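PDB 5N4B: prolyl oligopeptidase from Galerina marginata, which cleaves peptide bonds after proline and closes the resulting intermediate into a macrocycle during the biosynthesis of amanitin toxins. Local coordinates for residues Val131-Asn136 and Ser179-Ala184; Phe158-Ser163 and Tyr173-Ser178; Lys378-Asp383 and Gln463-Ser468. The protein carries 1 engineered substitution. All blocks are in the same frame, centred on the assembly; numbering follows the deposited sequence.

Contact 1: residues Val131-Asn136 and Ser179-Ala184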
ATOM      1  N   VAL A 131      12.970 -17.351  18.484  1.00 16.82           N
ATOM      2  CA  VAL A 131      12.394 -17.407  17.149  1.00 14.05           C
ATOM      3  C   VAL A 131      11.268 -18.412  17.136  1.00 14.49           C
ATOM      4  O   VAL A 131      11.429 -19.559  17.573  1.00 18.69           O
ATOM      5  CB  VAL A 131      13.472 -17.764  16.109  1.00 16.47           C
ATOM      6  CG1 VAL A 131      12.862 -18.031  14.746  1.00 15.28           C
ATOM      7  CG2 VAL A 131      14.560 -16.698  16.050  1.00 20.06           C
ATOM      8  N   PHE A 132      10.130 -18.014  16.565  1.00 13.54           N
ATOM      9  CA  PHE A 132       9.054 -18.918  16.197  1.00 12.80           C
ATOM     10  C   PHE A 132       9.019 -19.166  14.696  1.00 14.61           C
ATOM     11  O   PHE A 132       8.942 -20.322  14.255  1.00 17.04           O
ATOM     12  CB  PHE A 132       7.656 -18.451  16.704  1.00 13.92           C
ATOM     13  CG  PHE A 132       6.549 -19.155  16.050  1.00 13.22           C
ATOM     14  CD1 PHE A 132       6.450 -20.522  16.141  1.00 15.76           C
ATOM     15  CD2 PHE A 132       5.641 -18.508  15.224  1.00 13.39           C
ATOM     16  CE1 PHE A 132       5.506 -21.198  15.449  1.00 15.35           C
ATOM     17  CE2 PHE A 132       4.705 -19.173  14.550  1.00 13.14           C
ATOM     18  CZ  PHE A 132       4.593 -20.514  14.651  1.00 15.08           C
ATOM     19  N   PHE A 133       9.104 -18.121  13.883  1.00 13.22           N
ATOM     20  CA  PHE A 133       8.952 -18.303  12.443  1.00 11.92           C
ATOM     21  C   PHE A 133       9.842 -17.308  11.737  1.00 11.98           C
ATOM     22  O   PHE A 133       9.598 -16.085  11.791  1.00 12.27           O
ATOM     23  CB  PHE A 133       7.486 -18.144  12.002  1.00 12.08           C
ATOM     24  CG  PHE A 133       7.253 -18.432  10.557  1.00 13.41           C
ATOM     25  CD1 PHE A 133       7.072 -19.741  10.137  1.00 15.78           C
ATOM     26  CD2 PHE A 133       7.246 -17.439   9.611  1.00 19.06           C
ATOM     27  CE1 PHE A 133       6.856 -20.061   8.808  1.00 19.82           C
ATOM     28  CE2 PHE A 133       7.026 -17.797   8.247  1.00 18.18           C
ATOM     29  CZ  PHE A 133       6.868 -19.114   7.898  1.00 16.87           C
ATOM     30  N   ASP A 134      10.880 -17.820  11.083  1.00 12.89           N
ATOM     31  CA  ASP A 134      11.851 -17.006  10.346  1.00 13.60           C
ATOM     32  C   ASP A 134      11.578 -17.159   8.853  1.00 13.35           C
ATOM     33  O   ASP A 134      11.975 -18.169   8.249  1.00 14.72           O
ATOM     34  CB  ASP A 134      13.280 -17.426  10.681  1.00 14.67           C
ATOM     35  CG  ASP A 134      14.318 -16.576   9.992  1.00 16.21           C
ATOM     36  OD1 ASP A 134      13.927 -15.788   9.111  1.00 14.74           O
ATOM     37  OD2 ASP A 134      15.520 -16.702  10.333  1.00 19.51           O
ATOM     38  N   PRO A 135      10.889 -16.222   8.211  1.00 12.39           N
ATOM     39  CA  PRO A 135      10.565 -16.430   6.795  1.00 13.89           C
ATOM     40  C   PRO A 135      11.793 -16.467   5.914  1.00 16.24           C
ATOM     41  O   PRO A 135      11.702 -16.927   4.757  1.00 17.17           O
ATOM     42  CB  PRO A 135       9.660 -15.244   6.460  1.00 15.79           C
ATOM     43  CG  PRO A 135       9.526 -14.439   7.588  1.00 17.27           C
ATOM     44  CD  PRO A 135      10.375 -14.950   8.718  1.00 14.73           C
ATOM     45  N   ASN A 136      12.943 -15.987   6.387  1.00 14.75           N
ATOM     46  CA  ASN A 136      14.113 -16.010   5.546  1.00 16.40           C
ATOM     47  C   ASN A 136      14.553 -17.433   5.262  1.00 21.34           C
ATOM     48  O   ASN A 136      15.368 -17.628   4.352  1.00 26.19           O
ATOM     49  CB  ASN A 136      15.248 -15.218   6.201  1.00 17.63           C
ATOM     50  CG  ASN A 136      14.888 -13.767   6.454  1.00 19.99           C
ATOM     51  OD1 ASN A 136      14.887 -12.941   5.536  1.00 20.01           O
ATOM     52  ND2 ASN A 136      14.596 -13.439   7.683  1.00 15.48           N
ATOM     53  N   SER A 179       5.810 -25.679  16.805  1.00 19.12           N
ATOM     54  CA  SER A 179       6.808 -26.178  15.855  1.00 19.44           C
ATOM     55  C   SER A 179       7.468 -24.992  15.165  1.00 17.00           C
ATOM     56  O   SER A 179       6.981 -24.531  14.118  1.00 18.75           O
ATOM     57  CB  SER A 179       6.167 -27.120  14.843  1.00 20.47           C
ATOM     58  OG  SER A 179       7.113 -27.633  13.926  1.00 28.31           O
ATOM     59  N   PRO A 180       8.563 -24.477  15.704  1.00 17.73           N
ATOM     60  CA  PRO A 180       9.205 -23.316  15.085  1.00 16.75           C
ATOM     61  C   PRO A 180       9.807 -23.641  13.719  1.00 17.59           C
ATOM     62  O   PRO A 180      10.081 -24.798  13.368  1.00 18.04           O
ATOM     63  CB  PRO A 180      10.287 -22.904  16.087  1.00 23.25           C
ATOM     64  CG  PRO A 180      10.326 -23.903  17.108  1.00 29.99           C
ATOM     65  CD  PRO A 180       9.194 -24.870  16.974  1.00 19.86           C
ATOM     66  N   LEU A 181       9.939 -22.597  12.901  1.00 16.35           N
ATOM     67  CA  LEU A 181      10.691 -22.653  11.655  1.00 16.80           C
ATOM     68  C   LEU A 181      11.845 -21.685  11.842  1.00 16.79           C
ATOM     69  O   LEU A 181      11.655 -20.469  11.846  1.00 16.48           O
ATOM     70  CB  LEU A 181       9.861 -22.234  10.438  1.00 16.79           C
ATOM     71  CG  LEU A 181      10.635 -22.383   9.128  1.00 18.11           C
ATOM     72  CD1 LEU A 181      10.758 -23.856   8.796  1.00 25.36           C
ATOM     73  CD2 LEU A 181       9.917 -21.621   7.999  1.00 20.91           C
ATOM     74  N   SER A 182      13.052 -22.214  11.959  1.00 17.88           N
ATOM     75  CA  SER A 182      14.244 -21.413  12.195  1.00 19.78           C
ATOM     76  C   SER A 182      15.409 -22.082  11.500  1.00 22.32           C
ATOM     77  O   SER A 182      15.306 -23.206  11.029  1.00 18.97           O
ATOM     78  CB  SER A 182      14.519 -21.320  13.672  1.00 19.57           C
ATOM     79  OG  SER A 182      14.896 -22.635  14.141  1.00 21.10           O
ATOM     80  N   GLN A 183      16.537 -21.371  11.429  1.00 21.66           N
ATOM     81  CA  GLN A 183      17.732 -21.990  10.873  1.00 25.37           C
ATOM     82  C   GLN A 183      18.085 -23.265  11.633  1.00 21.63           C
ATOM     83  O   GLN A 183      18.469 -24.281  11.018  1.00 23.47           O
ATOM     84  CB  GLN A 183      18.920 -21.032  10.975  1.00 28.68           C
ATOM     85  CG  GLN A 183      18.803 -19.803  10.151  1.00 34.67           C
ATOM     86  CD  GLN A 183      19.078 -20.102   8.705  1.00 42.62           C
ATOM     87  OE1 GLN A 183      19.290 -21.256   8.326  1.00 42.99           O
ATOM     88  NE2 GLN A 183      19.094 -19.065   7.886  1.00 46.11           N
ATOM     89  N   ALA A 184      17.919 -23.239  12.961  1.00 21.94           N
ATOM     90  CA  ALA A 184      18.225 -24.422  13.763  1.00 24.25           C
ATOM     91  C   ALA A 184      17.272 -25.558  13.453  1.00 24.20           C
ATOM     92  O   ALA A 184      17.686 -26.704  13.242  1.00 25.14           O
ATOM     93  CB  ALA A 184      18.201 -24.095  15.253  1.00 23.52           C
TER
HETATM   94  O   HOH W   1      16.043 -18.608  12.363  1.00 15.22           O
HETATM   95  O   HOH W   2      17.626 -16.490   8.917  1.00 20.15           O

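Contact 2: residues Phe158-Ser163 and Tyr173-Ser178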
ATOM      1  N   PHE A 158      -0.703 -21.756  13.019  1.00 13.01           N
ATOM      2  CA  PHE A 158      -0.210 -20.572  12.337  1.00 11.31           C
ATOM      3  C   PHE A 158      -0.324 -20.824  10.851  1.00 10.93           C
ATOM      4  O   PHE A 158       0.330 -21.725  10.323  1.00 13.10           O
ATOM      5  CB  PHE A 158       1.243 -20.335  12.740  1.00 11.67           C
ATOM      6  CG  PHE A 158       1.937 -19.166  12.050  1.00 12.69           C
ATOM      7  CD1 PHE A 158       1.579 -17.852  12.350  1.00 11.02           C
ATOM      8  CD2 PHE A 158       2.967 -19.365  11.149  1.00 12.55           C
ATOM      9  CE1 PHE A 158       2.263 -16.804  11.801  1.00 11.21           C
ATOM     10  CE2 PHE A 158       3.635 -18.300  10.595  1.00 10.12           C
ATOM     11  CZ  PHE A 158       3.276 -17.045  10.877  1.00 10.81           C
ATOM     12  N   ALA A 159      -1.147 -20.052  10.176  1.00 11.39           N
ATOM     13  CA  ALA A 159      -1.304 -20.139   8.726  1.00 11.01           C
ATOM     14  C   ALA A 159      -0.458 -19.052   8.079  1.00 11.85           C
ATOM     15  O   ALA A 159      -0.412 -17.931   8.581  1.00 10.98           O
ATOM     16  CB  ALA A 159      -2.761 -19.970   8.335  1.00 12.74           C
ATOM     17  N   TYR A 160       0.242 -19.384   7.003  1.00 10.28           N
ATOM     18  CA  TYR A 160       1.157 -18.434   6.404  1.00 10.30           C
ATOM     19  C   TYR A 160       1.189 -18.594   4.903  1.00 10.77           C
ATOM     20  O   TYR A 160       1.279 -19.718   4.400  1.00 12.10           O
ATOM     21  CB  TYR A 160       2.563 -18.532   6.980  1.00 10.65           C
ATOM     22  CG  TYR A 160       3.194 -19.893   6.960  1.00 10.26           C
ATOM     23  CD1 TYR A 160       2.852 -20.839   7.920  1.00 13.36           C
ATOM     24  CD2 TYR A 160       4.236 -20.223   6.091  1.00 11.82           C
ATOM     25  CE1 TYR A 160       3.464 -22.086   7.973  1.00 12.36           C
ATOM     26  CE2 TYR A 160       4.870 -21.483   6.158  1.00 13.81           C
ATOM     27  CZ  TYR A 160       4.469 -22.385   7.135  1.00 12.50           C
ATOM     28  OH  TYR A 160       5.102 -23.627   7.248  1.00 16.19           O
ATOM     29  N   ALA A 161       1.101 -17.486   4.202  1.00 10.73           N
ATOM     30  CA  ALA A 161       1.068 -17.431   2.750  1.00 11.30           C
ATOM     31  C   ALA A 161       2.459 -17.157   2.216  1.00 11.30           C
ATOM     32  O   ALA A 161       3.125 -16.203   2.660  1.00 12.37           O
ATOM     33  CB  ALA A 161       0.110 -16.329   2.280  1.00 11.12           C
ATOM     34  N   VAL A 162       2.884 -17.969   1.254  1.00 11.78           N
ATOM     35  CA  VAL A 162       4.237 -17.930   0.713  1.00 11.14           C
ATOM     36  C   VAL A 162       4.165 -17.681  -0.782  1.00 13.67           C
ATOM     37  O   VAL A 162       3.395 -18.324  -1.490  1.00 14.95           O
ATOM     38  CB  VAL A 162       4.950 -19.253   0.995  1.00 13.84           C
ATOM     39  CG1 VAL A 162       6.348 -19.220   0.395  1.00 17.02           C
ATOM     40  CG2 VAL A 162       5.009 -19.491   2.528  1.00 15.33           C
ATOM     41  N   SER A 163       4.989 -16.766  -1.246  1.00 13.99           N
ATOM     42  CA  SER A 163       5.189 -16.467  -2.660  1.00 13.41           C
ATOM     43  C   SER A 163       6.628 -16.797  -3.025  1.00 15.73           C
ATOM     44  O   SER A 163       7.523 -16.764  -2.172  1.00 16.26           O
ATOM     45  CB  SER A 163       4.917 -15.006  -3.000  1.00 14.78           C
ATOM     46  OG  SER A 163       3.527 -14.753  -2.936  1.00 20.48           O
ATOM     47  N   TYR A 173       0.298 -22.402   3.898  1.00 12.84           N
ATOM     48  CA  TYR A 173       0.736 -23.531   4.696  1.00 13.65           C
ATOM     49  C   TYR A 173       0.275 -23.326   6.132  1.00 12.16           C
ATOM     50  O   TYR A 173      -0.115 -22.218   6.528  1.00 12.80           O
ATOM     51  CB  TYR A 173       2.283 -23.703   4.648  1.00 14.79           C
ATOM     52  CG  TYR A 173       2.775 -23.957   3.257  1.00 15.26           C
ATOM     53  CD1 TYR A 173       2.736 -25.228   2.722  1.00 16.92           C
ATOM     54  CD2 TYR A 173       3.220 -22.924   2.463  1.00 15.76           C
ATOM     55  CE1 TYR A 173       3.171 -25.447   1.452  1.00 17.07           C
ATOM     56  CE2 TYR A 173       3.652 -23.144   1.169  1.00 18.84           C
ATOM     57  CZ  TYR A 173       3.626 -24.426   0.678  1.00 18.99           C
ATOM     58  OH  TYR A 173       4.025 -24.647  -0.638  1.00 23.90           O
ATOM     59  N   VAL A 174       0.267 -24.421   6.904  1.00 14.17           N
ATOM     60  CA  VAL A 174      -0.172 -24.397   8.281  1.00 13.49           C
ATOM     61  C   VAL A 174       0.818 -25.184   9.119  1.00 16.59           C
ATOM     62  O   VAL A 174       1.215 -26.309   8.759  1.00 16.78           O
ATOM     63  CB  VAL A 174      -1.579 -24.988   8.463  1.00 17.65           C
ATOM     64  CG1 VAL A 174      -2.064 -24.865   9.941  1.00 21.33           C
ATOM     65  CG2 VAL A 174      -2.565 -24.363   7.483  1.00 17.10           C
ATOM     66  N   ARG A 175       1.166 -24.618  10.255  1.00 14.53           N
ATOM     67  CA  ARG A 175       2.021 -25.313  11.209  1.00 14.60           C
ATOM     68  C   ARG A 175       1.552 -25.082  12.634  1.00 15.30           C
ATOM     69  O   ARG A 175       0.927 -24.081  12.964  1.00 15.85           O
ATOM     70  CB  ARG A 175       3.519 -24.929  11.098  1.00 15.03           C
ATOM     71  CG  ARG A 175       3.782 -23.494  11.555  1.00 13.59           C
ATOM     72  CD  ARG A 175       5.135 -22.965  11.122  1.00 13.96           C
ATOM     73  NE  ARG A 175       6.213 -23.834  11.534  1.00 16.02           N
ATOM     74  CZ  ARG A 175       6.916 -24.623  10.726  1.00 16.72           C
ATOM     75  NH1 ARG A 175       6.744 -24.668   9.419  1.00 15.92           N
ATOM     76  NH2 ARG A 175       7.823 -25.411  11.262  1.00 20.09           N
ATOM     77  N   SER A 176       1.847 -26.056  13.499  1.00 17.38           N
ATOM     78  CA  SER A 176       1.594 -25.900  14.914  1.00 19.37           C
ATOM     79  C   SER A 176       2.415 -24.751  15.478  1.00 17.32           C
ATOM     80  O   SER A 176       3.586 -24.569  15.121  1.00 18.07           O
ATOM     81  CB  SER A 176       2.016 -27.188  15.638  1.00 21.12           C
ATOM     82  OG  SER A 176       1.946 -26.954  17.047  1.00 23.25           O
ATOM     83  N   THR A 177       1.827 -23.989  16.399  1.00 18.25           N
ATOM     84  CA  THR A 177       2.555 -22.947  17.090  0.82 16.89           C
ATOM     85  C   THR A 177       3.676 -23.474  17.976  1.00 20.91           C
ATOM     86  O   THR A 177       4.501 -22.679  18.446  1.00 23.72           O
ATOM     87  CB  THR A 177       1.601 -22.030  17.872  0.82 18.39           C
ATOM     88  OG1 THR A 177       0.817 -22.753  18.852  0.82 21.57           O
ATOM     89  CG2 THR A 177       0.678 -21.372  16.890  0.82 18.60           C
ATOM     90  N   SER A 178       3.678 -24.770  18.250  1.00 20.24           N
ATOM     91  CA  SER A 178       4.733 -25.429  19.005  0.54 21.46           C
ATOM     92  C   SER A 178       5.858 -25.934  18.122  1.00 22.38           C
ATOM     93  O   SER A 178       6.771 -26.574  18.628  1.00 23.52           O
ATOM     94  CB  SER A 178       4.145 -26.625  19.758  0.54 20.42           C
ATOM     95  OG  SER A 178       3.746 -27.631  18.848  0.54 27.26           O
TER

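Contact 3: residues Lys378-Asp383 and Gln463-Ser468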
ATOM      1  N   LYS A 378      -9.173  10.801  11.290  1.00  9.07           N
ATOM      2  CA  LYS A 378      -8.161  11.499  10.512  1.00  9.78           C
ATOM      3  C   LYS A 378      -8.685  12.910  10.271  1.00 10.86           C
ATOM      4  O   LYS A 378      -9.622  13.086   9.500  1.00 11.55           O
ATOM      5  CB  LYS A 378      -7.864  10.763   9.215  1.00 10.92           C
ATOM      6  CG  LYS A 378      -6.650  11.294   8.474  1.00 12.53           C
ATOM      7  CD  LYS A 378      -6.432  10.635   7.148  1.00 17.25           C
ATOM      8  CE  LYS A 378      -6.213   9.114   7.281  1.00 15.10           C
ATOM      9  NZ  LYS A 378      -5.060   8.743   8.119  1.00 17.59           N
ATOM     10  N   ARG A 379      -8.125  13.901  10.963  1.00 10.04           N
ATOM     11  CA  ARG A 379      -8.579  15.278  10.887  1.00  9.96           C
ATOM     12  C   ARG A 379      -7.410  16.085  10.314  1.00 12.89           C
ATOM     13  O   ARG A 379      -6.303  16.089  10.888  1.00 12.62           O
ATOM     14  CB  ARG A 379      -8.955  15.784  12.286  1.00 13.93           C
ATOM     15  CG  ARG A 379      -9.529  17.195  12.221  1.00 17.89           C
ATOM     16  CD  ARG A 379      -9.626  17.851  13.626  1.00 25.00           C
ATOM     17  NE  ARG A 379     -10.202  16.883  14.497  1.00 27.85           N
ATOM     18  CZ  ARG A 379     -11.490  16.572  14.548  1.00 30.07           C
ATOM     19  NH1 ARG A 379     -12.383  17.212  13.793  1.00 35.11           N
ATOM     20  NH2 ARG A 379     -11.861  15.590  15.385  1.00 34.56           N
ATOM     21  N   ASN A 380      -7.632  16.742   9.181  1.00 12.20           N
ATOM     22  CA  ASN A 380      -6.545  17.461   8.521  1.00 14.05           C
ATOM     23  C   ASN A 380      -5.350  16.527   8.277  1.00 13.25           C
ATOM     24  O   ASN A 380      -4.192  16.919   8.344  1.00 14.33           O
ATOM     25  CB  ASN A 380      -6.123  18.727   9.274  1.00 16.44           C
ATOM     26  CG  ASN A 380      -7.192  19.751   9.365  1.00 24.95           C
ATOM     27  OD1 ASN A 380      -7.484  20.277  10.456  1.00 30.95           O
ATOM     28  ND2 ASN A 380      -7.791  20.012   8.276  1.00 22.52           N
ATOM     29  N   VAL A 381      -5.641  15.277   7.917  1.00 12.69           N
ATOM     30  CA  VAL A 381      -4.671  14.268   7.522  1.00 11.50           C
ATOM     31  C   VAL A 381      -3.770  13.850   8.666  1.00 13.27           C
ATOM     32  O   VAL A 381      -2.690  13.265   8.448  1.00 15.16           O
ATOM     33  CB  VAL A 381      -3.862  14.707   6.280  1.00 13.11           C
ATOM     34  CG1 VAL A 381      -3.356  13.460   5.522  1.00 15.10           C
ATOM     35  CG2 VAL A 381      -4.669  15.582   5.345  1.00 14.58           C
ATOM     36  N   LYS A 382      -4.217  14.071   9.892  1.00 12.40           N
ATOM     37  CA  LYS A 382      -3.465  13.703  11.081  1.00 13.13           C
ATOM     38  C   LYS A 382      -4.407  12.909  11.996  1.00 11.73           C
ATOM     39  O   LYS A 382      -5.560  13.292  12.217  1.00 11.08           O
ATOM     40  CB  LYS A 382      -2.974  14.967  11.785  1.00 14.44           C
ATOM     41  CG  LYS A 382      -1.914  15.745  10.919  1.00 15.68           C
ATOM     42  CD  LYS A 382      -1.610  17.143  11.390  1.00 17.44           C
ATOM     43  CE  LYS A 382      -2.707  18.114  11.014  1.00 25.15           C
ATOM     44  NZ  LYS A 382      -2.407  19.402  11.611  1.00 27.04           N
ATOM     45  N   ASP A 383      -3.927  11.795  12.496  1.00 10.72           N
ATOM     46  CA  ASP A 383      -4.764  10.858  13.211  1.00  9.06           C
ATOM     47  C   ASP A 383      -4.916  11.217  14.683  1.00  9.11           C
ATOM     48  O   ASP A 383      -3.955  11.637  15.355  1.00 12.00           O
ATOM     49  CB  ASP A 383      -4.204   9.444  13.067  1.00 10.21           C
ATOM     50  CG  ASP A 383      -4.419   8.864  11.683  1.00 11.81           C
ATOM     51  OD1 ASP A 383      -5.264   9.380  10.876  1.00 13.81           O
ATOM     52  OD2 ASP A 383      -3.827   7.791  11.373  1.00 12.25           O
ATOM     53  N   GLN A 463       2.209  21.770   8.293  1.00  9.77           N
ATOM     54  CA  GLN A 463       1.200  21.668   7.268  1.00 10.56           C
ATOM     55  C   GLN A 463       0.832  23.071   6.813  1.00 12.47           C
ATOM     56  O   GLN A 463       0.512  23.940   7.643  1.00 14.53           O
ATOM     57  CB  GLN A 463      -0.017  20.919   7.804  1.00 12.62           C
ATOM     58  CG  GLN A 463      -1.097  20.655   6.766  1.00 11.18           C
ATOM     59  CD  GLN A 463      -2.200  19.831   7.396  1.00 12.76           C
ATOM     60  OE1 GLN A 463      -2.836  20.256   8.362  1.00 13.66           O
ATOM     61  NE2 GLN A 463      -2.402  18.666   6.864  1.00 10.46           N
ATOM     62  N   VAL A 464       0.907  23.284   5.523  1.00 11.82           N
ATOM     63  CA  VAL A 464       0.542  24.551   4.899  1.00 13.80           C
ATOM     64  C   VAL A 464      -0.612  24.311   3.925  1.00 13.28           C
ATOM     65  O   VAL A 464      -0.922  23.179   3.562  1.00 15.29           O
ATOM     66  CB  VAL A 464       1.740  25.209   4.200  1.00 14.66           C
ATOM     67  CG1 VAL A 464       2.837  25.449   5.181  1.00 21.30           C
ATOM     68  CG2 VAL A 464       2.234  24.390   3.043  1.00 19.17           C
ATOM     69  N   TRP A 465      -1.315  25.374   3.543  1.00 12.48           N
ATOM     70  CA  TRP A 465      -2.422  25.271   2.615  1.00 12.42           C
ATOM     71  C   TRP A 465      -2.135  26.115   1.389  1.00 14.22           C
ATOM     72  O   TRP A 465      -1.619  27.231   1.499  1.00 16.25           O
ATOM     73  CB  TRP A 465      -3.744  25.714   3.259  1.00 14.32           C
ATOM     74  CG  TRP A 465      -4.182  24.850   4.390  1.00 12.68           C
ATOM     75  CD1 TRP A 465      -3.685  24.841   5.657  1.00 13.70           C
ATOM     76  CD2 TRP A 465      -5.206  23.886   4.340  1.00 12.17           C
ATOM     77  NE1 TRP A 465      -4.324  23.879   6.389  1.00 14.05           N
ATOM     78  CE2 TRP A 465      -5.293  23.300   5.612  1.00 13.18           C
ATOM     79  CE3 TRP A 465      -6.070  23.463   3.347  1.00 14.88           C
ATOM     80  CZ2 TRP A 465      -6.240  22.278   5.896  1.00 15.59           C
ATOM     81  CZ3 TRP A 465      -6.993  22.497   3.611  1.00 16.21           C
ATOM     82  CH2 TRP A 465      -7.078  21.908   4.891  1.00 16.78           C
ATOM     83  N   TYR A 466      -2.463  25.569   0.235  1.00 11.65           N
ATOM     84  CA  TYR A 466      -2.317  26.266  -1.050  1.00 13.89           C
ATOM     85  C   TYR A 466      -3.621  26.140  -1.825  1.00 14.94           C
ATOM     86  O   TYR A 466      -4.516  25.394  -1.468  1.00 16.57           O
ATOM     87  CB  TYR A 466      -1.120  25.739  -1.870  1.00 12.77           C
ATOM     88  CG  TYR A 466      -1.292  24.331  -2.388  1.00 12.88           C
ATOM     89  CD1 TYR A 466      -1.020  23.222  -1.599  1.00 11.41           C
ATOM     90  CD2 TYR A 466      -1.706  24.104  -3.685  1.00 11.91           C
ATOM     91  CE1 TYR A 466      -1.175  21.940  -2.091  1.00 12.85           C
ATOM     92  CE2 TYR A 466      -1.857  22.832  -4.165  1.00 11.28           C
ATOM     93  CZ  TYR A 466      -1.584  21.760  -3.380  1.00 12.52           C
ATOM     94  OH  TYR A 466      -1.738  20.486  -3.895  1.00 13.33           O
ATOM     95  N   GLU A 467      -3.713  26.856  -2.927  1.00 16.28           N
ATOM     96  CA  GLU A 467      -4.935  26.917  -3.727  1.00 18.89           C
ATOM     97  C   GLU A 467      -4.683  26.279  -5.082  1.00 15.74           C
ATOM     98  O   GLU A 467      -3.668  26.564  -5.734  1.00 17.23           O
ATOM     99  CB  GLU A 467      -5.357  28.379  -3.933  1.00 21.23           C
ATOM    100  CG  GLU A 467      -6.690  28.564  -4.567  1.00 28.04           C
ATOM    101  CD  GLU A 467      -7.089  30.031  -4.620  1.00 38.06           C
ATOM    102  OE1 GLU A 467      -6.841  30.737  -3.620  1.00 43.75           O
ATOM    103  OE2 GLU A 467      -7.676  30.459  -5.637  1.00 39.69           O
ATOM    104  N   SER A 468      -5.577  25.403  -5.483  1.00 15.52           N
ATOM    105  CA  SER A 468      -5.502  24.792  -6.790  1.00 14.73           C
ATOM    106  C   SER A 468      -6.133  25.714  -7.822  1.00 19.68           C
ATOM    107  O   SER A 468      -6.736  26.730  -7.479  1.00 20.08           O
ATOM    108  CB  SER A 468      -6.157  23.405  -6.789  1.00 15.87           C
ATOM    109  OG  SER A 468      -5.775  22.685  -7.961  1.00 17.74           O
TER

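Contact 1: residues Val131-Asn136 and Ser179-Ala184
F132 and L181 meet through their backbones: L181 N donates to F132 O at 2.8 Å. L181 O then accepts from D134 N at 2.9 Å, with a C=O...N angle of 163°, so a single bridge pairs F133 with L181. P180 brings no N-H needing a partner, consistent with its place here; its CA lies 3.1 Å from F132 O in a CA-H...O contact.

D134 OD1 accepts from N136 N, which makes an Asx turn, and takes N136 ND2 on its syn lone pair at 2.8 Å; these bonds, with the waters on OD2, limit the carboxylate's rotation. Each water donates to D134 OD2 and accepts from Q183, one from N and, less certainly, one from NE2. S182 OG caps a backbone N of the helix, while S185 OG bonds S182 N and P180 O. F133 CG stands anti to the backbone N (chi1 -175°); the ring lies alongside the leucine, its CE1 3.5 Å from L181 CD2.

F132 and F133 both face L110 in a classic beta bulge at the end of strand 129-133. The contact thus joins this outer strand of one four-stranded propeller sheet to the link between strand 170-176 of the next and helix 183-188.

Contact 2: residues Phe158-Ser163 and Tyr173-Ser178
One face of the Y160 ring carries the CB of Y173, a CH-pi contact with CB 3.8 Å from the ring centroid and offset toward the rim, while F158 O lies at the ring's edge. The rings of Y160 and Y173 themselves meet obliquely, and V162 CG2 comes to the edge of the Y173 ring. These groups belong to an antiparallel beta hairpin, the two middle strands of a four-stranded blade of the beta-propeller. S163 OG bonds H699 O, and the V162 side chain lies about 11 Å from that of this charge-relay histidine, so the hairpin reaches the catalytic domain.

F158 with R175 and Y160 with Y173 are hydrogen-bonded pairs, each closed by two N-H...O bonds; between them A159 and V174 form a non-hydrogen-bonded pair. Small A159 and branched V174 suit the face they share, since both pack on F215 of strand 214-219. On the opposite face Y160 CG sits between its backbone N and carbonyl carbon (chi1 53°), which swings the ring across to the partner strand, where R175 CD comes 3.7 Å from Y160 CE1.

Arginine fits because its aliphatic part lines the ring while its charged end serves several partners: NH1 forms a salt bridge with D191, and NE bonds S179 O. The phenol of Y173 turns instead to E197. Within the hairpin, R175 NH1 donates to Y160 OH at 2.9 Å, the oxygen lying only 3° out of the guanidinium plane.

Contact 3: residues Lys378-Asp383 and Gln463-Ser468
The hairpin end that meets Q463 is a type I' beta turn from R379 to K382, with N380 and V381 both at positive phi. Asparagine tolerates such a conformation well, whereas a beta-branched valine is a less usual occupant. The turn presents N380 O to Q463, whose NE2 donates to it at 2.9 Å from above the carbonyl plane; the N-H...O angle is 166°.

Q463 CG is anti to the backbone N (chi1 -175°), and the extended chain carries the amide to the turn, where NE2 and OE1 each find a partner. Q463 OE1 receives a weak bond from K382 NZ at 3.4 Å, the lysine chain bending at chi3 to come across. Beside these, N380 ND2 meets the edge of the W465 ring at CZ2, 3.6 Å away, with amide and ring planes almost perpendicular.

The turn links strands 372-379 and 382-388 of the propeller, while strand 459-467 edges the mixed sheet of the hydrolase domain. Nearby, K378 NZ forms salt bridges with D383, within the hairpin, and with D505. Between the two segments themselves, one firm neutral bond, one weak one and little apolar burial imply a modest polar contact at the surface.

How the contacts relate
Contacts 1 and 2 touch and share one region of the propeller, contact 2 nested along the chain inside the loop that contact 1 closes. Contact 2 is buried and is regular sheet within a blade; contact 1, partly buried, joins that blade's outgoing chain to the preceding sheet through one bridge and waters. The F133 ring packs against those of Y160 and F158, and F132 meets F158, so an aromatic cluster spans the two contacts. Contact 3 lies on the opposite side of the chain's centre, its nearest atoms about 25 Å from contact 2. A surface contact, it holds different elements, propeller and hydrolase domain, and relies mainly on polar side-chain groups instead of paired backbones.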